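Long-range contacts in transcriptional regulatory protein (PDB 3Q7R), which may act as a global activator of chlamydial transcription and binds a DNA element in its own promoter: residues H14-S19 / Q44-L49; L77-F82 / R101-R106. All blocks are in the same frame, centred on the assembly; numbering follows the deposited sequence.

Contact 1: H14-S19 / Q44-L49; sequences HVLLVS and QYKQEL
V18 makes the closest carbon-to-carbon contact between 14-19 and 44-49: its CG1 methyl presses on the backbone where Q44 passes into Y45, 3.5 Å from Q44 C, while CG2 sits 3.8 Å from Q44 O. With CG1 anti to the backbone N (chi1 175°), both branches of this inward-facing side chain bear on the same peptide from the strand side. Two residues back along the strand, L16 sends a single methyl, CD2, onto K46, 3.8 Å from its CG and 3.7 Å from K46 O, the two side chains crossing at about a right angle. No hydrogen bond links the two segments, so this packed end is held by methyl groups against backbone and aliphatic chain. The fold is the five-stranded parallel sheet of a CheY-like receiver domain; strand 13-18 is flanked in it by 37-42 and 51-57, and 44-49 is the link that leaves 37-42 and returns, nearly antiparallel to 14-18, over one face of the sheet toward 51-57. V18 also touches V54 and C56 on that neighbouring strand, and Y45, turned away from strand 13-18, packs on C56 and V76. Toward H14 the contact turns polar and more open to solvent on the loop side. E48 reaches over with an extended chain, placing OE1 at the imidazole edge, in the ring plane and 3.2 Å from H14 CE1; ring and carboxylate are tilted 34° apart. OE1 meets a ring carbon; both ring nitrogens are hydrogen-bonded elsewhere, ND1 to S50 and NE2 to T40, which probably fixes how the buried ring is turned. E48 OE2 takes K46 instead: both residues are partly exposed, and K46, bent at chi3 (-55°), brings NZ to 3.3 Å from OE2 in a weak salt bridge.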
loop_
_atom_site.group_PDB
_atom_site.type_symbol
_atom_site.label_atom_id
_atom_site.label_comp_id
_atom_site.label_asym_id
_atom_site.label_seq_id
_atom_site.Cartn_x
_atom_site.Cartn_y
_atom_site.Cartn_z
ATOM N N HIS A 14 17.311 6.385 2.032
ATOM C CA HIS A 14 17.437 5.732 3.323
ATOM C C HIS A 14 16.094 5.231 3.788
ATOM O O HIS A 14 15.106 5.983 3.857
ATOM C CB HIS A 14 17.941 6.724 4.403
ATOM C CG HIS A 14 18.041 6.092 5.765
ATOM N ND1 HIS A 14 17.990 6.817 6.950
ATOM C CD2 HIS A 14 18.188 4.792 6.140
ATOM C CE1 HIS A 14 18.073 5.988 7.972
ATOM N NE2 HIS A 14 18.205 4.746 7.504
ATOM N N VAL A 15 16.072 3.952 4.110
ATOM C CA VAL A 15 14.868 3.303 4.645
ATOM C C VAL A 15 15.135 2.872 6.083
ATOM O O VAL A 15 16.141 2.193 6.333
ATOM C CB VAL A 15 14.546 2.050 3.828
ATOM C CG1 VAL A 15 13.291 1.398 4.379
ATOM C CG2 VAL A 15 14.392 2.437 2.315
ATOM N N LEU A 16 14.279 3.281 7.025
ATOM C CA LEU A 16 14.430 2.843 8.427
ATOM C C LEU A 16 13.319 1.839 8.708
ATOM O O LEU A 16 12.163 2.170 8.544
ATOM C CB LEU A 16 14.286 4.042 9.374
ATOM C CG LEU A 16 14.135 3.639 10.870
ATOM C CD1 LEU A 16 15.374 2.960 11.428
ATOM C CD2 LEU A 16 13.735 4.883 11.766
ATOM N N LEU A 17 13.671 0.597 9.074
ATOM C CA LEU A 17 12.708 -0.419 9.470
ATOM C C LEU A 17 12.602 -0.391 10.976
ATOM O O LEU A 17 13.617 -0.567 11.664
ATOM C CB LEU A 17 13.187 -1.799 9.021
ATOM C CG LEU A 17 12.312 -2.974 9.450
ATOM C CD1 LEU A 17 10.949 -2.962 8.690
ATOM C CD2 LEU A 17 13.053 -4.312 9.136
ATOM N N VAL A 18 11.384 -0.181 11.478
ATOM C CA VAL A 18 11.087 -0.216 12.893
ATOM C C VAL A 18 10.412 -1.571 13.153
ATOM O O VAL A 18 9.225 -1.741 12.885
ATOM C CB VAL A 18 10.188 0.928 13.281
ATOM C CG1 VAL A 18 9.795 0.784 14.783
ATOM C CG2 VAL A 18 10.937 2.293 13.037
ATOM N N SER A 19 11.215 -2.516 13.625
ATOM C CA SER A 19 10.782 -3.879 13.806
ATOM C C SER A 19 11.778 -4.621 14.674
ATOM O O SER A 19 12.959 -4.324 14.680
ATOM C CB SER A 19 10.702 -4.549 12.439
ATOM O OG SER A 19 10.181 -5.883 12.528
ATOM N N GLN A 44 11.920 1.094 18.065
ATOM C CA GLN A 44 10.822 1.935 18.526
ATOM C C GLN A 44 10.539 2.983 17.460
ATOM O O GLN A 44 11.421 3.346 16.692
ATOM C CB GLN A 44 11.131 2.632 19.869
ATOM C CG GLN A 44 12.108 3.819 19.867
ATOM C CD GLN A 44 13.614 3.450 19.864
ATOM O OE1 GLN A 44 13.994 2.357 20.283
ATOM N NE2 GLN A 44 14.473 4.379 19.394
ATOM N N TYR A 45 9.286 3.383 17.353
ATOM C CA TYR A 45 8.938 4.296 16.246
ATOM C C TYR A 45 9.712 5.625 16.366
ATOM O O TYR A 45 9.774 6.243 17.441
ATOM C CB TYR A 45 7.420 4.595 16.225
ATOM C CG TYR A 45 7.102 5.603 15.172
ATOM C CD1 TYR A 45 7.075 5.228 13.832
ATOM C CD2 TYR A 45 6.935 6.951 15.478
ATOM C CE1 TYR A 45 6.869 6.133 12.794
ATOM C CE2 TYR A 45 6.753 7.857 14.469
ATOM C CZ TYR A 45 6.692 7.462 13.122
ATOM O OH TYR A 45 6.517 8.403 12.096
ATOM N N LYS A 46 10.268 6.026 15.243
ATOM C CA LYS A 46 10.871 7.368 15.102
ATOM C C LYS A 46 11.030 7.643 13.628
ATOM O O LYS A 46 10.712 6.801 12.762
ATOM C CB LYS A 46 12.219 7.408 15.813
ATOM C CG LYS A 46 13.188 6.440 15.143
ATOM C CD LYS A 46 14.635 6.348 15.775
ATOM C CE LYS A 46 15.345 7.587 15.895
ATOM N NZ LYS A 46 16.794 7.283 16.266
ATOM N N GLN A 47 11.476 8.860 13.325
ATOM C CA GLN A 47 12.044 9.134 12.016
ATOM C C GLN A 47 13.477 9.627 12.245
ATOM O O GLN A 47 13.905 9.835 13.394
ATOM C CB GLN A 47 11.238 10.172 11.212
ATOM C CG GLN A 47 9.749 9.809 11.222
ATOM C CD GLN A 47 8.939 10.633 10.295
ATOM O OE1 GLN A 47 9.318 11.769 9.965
ATOM N NE2 GLN A 47 7.754 10.141 9.948
ATOM N N GLU A 48 14.230 9.692 11.161
ATOM C CA GLU A 48 15.595 10.229 11.176
ATOM C C GLU A 48 15.686 11.260 10.070
ATOM O O GLU A 48 14.896 11.220 9.126
ATOM C CB GLU A 48 16.637 9.108 11.004
ATOM C CG GLU A 48 16.741 8.264 12.245
ATOM C CD GLU A 48 17.674 7.084 12.168
ATOM O OE1 GLU A 48 18.178 6.798 11.079
ATOM O OE2 GLU A 48 17.897 6.448 13.235
ATOM N N LEU A 49 16.620 12.210 10.200
ATOM C CA LEU A 49 16.748 13.276 9.223
ATOM C C LEU A 49 16.941 12.763 7.821
ATOM O O LEU A 49 16.466 13.389 6.873
ATOM C CB LEU A 49 17.939 14.190 9.552
ATOM C CG LEU A 49 17.708 14.998 10.809
ATOM C CD1 LEU A 49 19.041 15.690 11.214
ATOM C CD2 LEU A 49 16.611 16.049 10.563
#

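Contact 2: L77-F82 / R101-R106; sequences LVLLDF and RPITPR
R101 and D81 form a salt bridge at the C-terminal edge of the parallel sheet, the end where receiver domains of the CheY fold carry their active-site loops: R101 NH1 stands 2.9 Å from D81 OD1. The bond is bent, with an N-H...O angle of 131°, and the carboxylate oxygen is tilted out of the guanidinium plane. The two side chains run side by side in the same direction, their flat ends turned 64° apart, so a single nitrogen and a single oxygen make the bridge. NH1 also pairs with E57, at the end of the neighbouring strand 51-57, and two acidic groups would thus steady the arginine's charge. Straighter is the backbone bond from R101 N to L80 O, at 2.9 Å, which ties the end of strand 75-80 to the residue just past strand 97-100. A water adds a third link by donating to both D81 O and R101 O, 2.7 Å from R101 O, the carbonyl oxygen of the cis peptide bond to P102. Farther in, R101's own aliphatic part lies along the strand end; CG passes 3.5 Å from L80 O, and the side chain is extended from CG to NE, which brings the guanidinium alongside the D81 carboxylate, with NH2 toward L79. L79 CD1 approaches R101 NH2 there, while L24 of helix 22-31 and H21 touch the arginine from outside the contact. Beyond the cis proline the chain heads for helix 105-118, whose N-cap is T104; T104 hydrogen-bonds to E85 and R106 forms a salt bridge with E86, both of the second subunit. I103 closes the apolar side against buried L79: its terminal methyl CD1 sits 3.8 Å from L79 CD2 and 3.9 Å from L79 CB.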
loop_
_atom_site.group_PDB
_atom_site.type_symbol
_atom_site.label_atom_id
_atom_site.label_comp_id
_atom_site.label_asym_id
_atom_site.label_seq_id
_atom_site.Cartn_x
_atom_site.Cartn_y
_atom_site.Cartn_z
ATOM N N LEU A 77 5.292 3.308 5.831
ATOM C CA LEU A 77 4.541 2.144 5.362
ATOM C C LEU A 77 4.420 1.229 6.555
ATOM O O LEU A 77 5.435 0.983 7.237
ATOM C CB LEU A 77 5.360 1.429 4.256
ATOM C CG LEU A 77 4.852 0.050 3.775
ATOM C CD1 LEU A 77 3.551 0.212 2.997
ATOM C CD2 LEU A 77 5.916 -0.579 2.863
ATOM N N VAL A 78 3.224 0.705 6.791
ATOM C CA VAL A 78 2.968 -0.070 8.013
ATOM C C VAL A 78 2.891 -1.573 7.720
ATOM O O VAL A 78 2.345 -1.982 6.699
ATOM C CB VAL A 78 1.665 0.427 8.649
ATOM C CG1 VAL A 78 1.226 -0.504 9.769
ATOM C CG2 VAL A 78 1.827 1.865 9.112
ATOM N N LEU A 79 3.477 -2.395 8.595
ATOM C CA LEU A 79 3.420 -3.847 8.438
ATOM C C LEU A 79 2.466 -4.426 9.477
ATOM O O LEU A 79 2.668 -4.246 10.682
ATOM C CB LEU A 79 4.785 -4.489 8.638
ATOM C CG LEU A 79 5.913 -3.888 7.812
ATOM C CD1 LEU A 79 7.214 -4.770 8.046
ATOM C CD2 LEU A 79 5.489 -3.833 6.317
ATOM N N LEU A 80 1.437 -5.112 9.012
ATOM C CA LEU A 80 0.380 -5.641 9.914
ATOM C C LEU A 80 0.476 -7.156 10.054
ATOM O O LEU A 80 0.655 -7.853 9.064
ATOM C CB LEU A 80 -1.020 -5.387 9.318
ATOM C CG LEU A 80 -1.662 -4.128 9.803
ATOM C CD1 LEU A 80 -2.829 -3.739 8.902
ATOM C CD2 LEU A 80 -2.229 -4.376 11.227
ATOM N N ASP A 81 0.272 -7.677 11.257
ATOM C CA ASP A 81 0.243 -9.150 11.403
ATOM C C ASP A 81 -1.068 -9.765 10.919
ATOM O O ASP A 81 -1.109 -10.991 10.665
ATOM C CB ASP A 81 0.334 -9.544 12.882
ATOM C CG ASP A 81 1.698 -9.273 13.504
ATOM O OD1 ASP A 81 2.720 -9.203 12.802
ATOM O OD2 ASP A 81 1.768 -9.294 14.770
ATOM N N PHE A 82 -2.138 -8.986 10.849
ATOM C CA PHE A 82 -3.481 -9.554 10.745
ATOM C C PHE A 82 -4.383 -8.621 9.935
ATOM O O PHE A 82 -4.093 -7.414 9.770
ATOM C CB PHE A 82 -4.102 -9.706 12.178
ATOM C CG PHE A 82 -4.167 -8.375 12.914
ATOM C CD1 PHE A 82 -5.248 -7.542 12.718
ATOM C CD2 PHE A 82 -3.106 -7.961 13.765
ATOM C CE1 PHE A 82 -5.291 -6.266 13.324
ATOM C CE2 PHE A 82 -3.107 -6.707 14.347
ATOM C CZ PHE A 82 -4.212 -5.854 14.156
ATOM N N ARG A 101 0.692 -9.466 6.684
ATOM C CA ARG A 101 1.459 -10.695 6.594
ATOM C C ARG A 101 0.609 -11.816 5.938
ATOM O O ARG A 101 -0.617 -11.836 6.011
ATOM C CB ARG A 101 1.966 -11.112 7.995
ATOM C CG ARG A 101 3.171 -10.245 8.454
ATOM C CD ARG A 101 3.824 -10.675 9.808
ATOM N NE ARG A 101 5.133 -10.106 9.789
ATOM C CZ ARG A 101 5.431 -8.870 10.207
ATOM N NH1 ARG A 101 4.531 -8.118 10.853
ATOM N NH2 ARG A 101 6.654 -8.401 10.008
ATOM N N PRO A 102 1.285 -12.773 5.318
ATOM C CA PRO A 102 2.743 -12.946 5.248
ATOM C C PRO A 102 3.496 -11.905 4.457
ATOM O O PRO A 102 3.071 -11.466 3.380
ATOM C CB PRO A 102 2.913 -14.307 4.525
ATOM C CG PRO A 102 1.666 -15.001 4.776
ATOM C CD PRO A 102 0.563 -13.976 4.845
ATOM N N ILE A 103 4.635 -11.529 5.013
ATOM C CA ILE A 103 5.508 -10.536 4.376
ATOM C C ILE A 103 6.894 -11.158 4.365
ATOM O O ILE A 103 7.531 -11.294 5.416
ATOM C CB ILE A 103 5.613 -9.240 5.146
ATOM C CG1 ILE A 103 4.297 -8.456 5.080
ATOM C CG2 ILE A 103 6.675 -8.331 4.507
ATOM C CD1 ILE A 103 4.169 -7.402 6.185
ATOM N N THR A 104 7.350 -11.531 3.175
ATOM C CA THR A 104 8.657 -12.159 2.973
ATOM C C THR A 104 9.652 -11.090 2.543
ATOM O O THR A 104 9.250 -9.972 2.181
ATOM C CB THR A 104 8.602 -13.188 1.846
ATOM O OG1 THR A 104 8.265 -12.531 0.609
ATOM C CG2 THR A 104 7.591 -14.334 2.153
ATOM N N PRO A 105 10.960 -11.394 2.647
ATOM C CA PRO A 105 11.921 -10.400 2.156
ATOM C C PRO A 105 11.715 -10.003 0.701
ATOM O O PRO A 105 11.923 -8.822 0.397
ATOM C CB PRO A 105 13.276 -11.086 2.352
ATOM C CG PRO A 105 13.041 -11.988 3.551
ATOM C CD PRO A 105 11.610 -12.494 3.383
ATOM N N ARG A 106 11.341 -10.927 -0.187
ATOM C CA ARG A 106 11.108 -10.549 -1.580
ATOM C C ARG A 106 9.936 -9.540 -1.690
ATOM O O ARG A 106 9.996 -8.610 -2.466
ATOM C CB ARG A 106 10.839 -11.807 -2.437
ATOM C CG ARG A 106 12.105 -12.592 -2.721
ATOM C CD ARG A 106 11.791 -13.907 -3.425
ATOM N NE ARG A 106 11.355 -13.664 -4.798
ATOM C CZ ARG A 106 10.387 -14.337 -5.412
ATOM N NH1 ARG A 106 9.749 -15.308 -4.781
ATOM N NH2 ARG A 106 10.065 -14.032 -6.653
HETATM O O HOH W 1 -2.255 -12.440 8.114
#

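Overall arrangement
Both contacts draw on the same parallel sheet, from opposite sides of the chain's centre, with their own centres about 16 Å apart. Contact 1 uses strand 13-18, an inner strand of the sheet, and lays a loop over it; its strand residues are buried and the loop side is largely at the surface, without a hydrogen bond between the two. Contact 2 joins a strand end to the approach of helix 105-118, and there backbone, salt-bridge and water-mediated links do the holding, with a small apolar patch behind them. The second subunit touches only contact 2. The two meet through buried leucines, L17 CD1 lying 4.2 Å from L79 CD1.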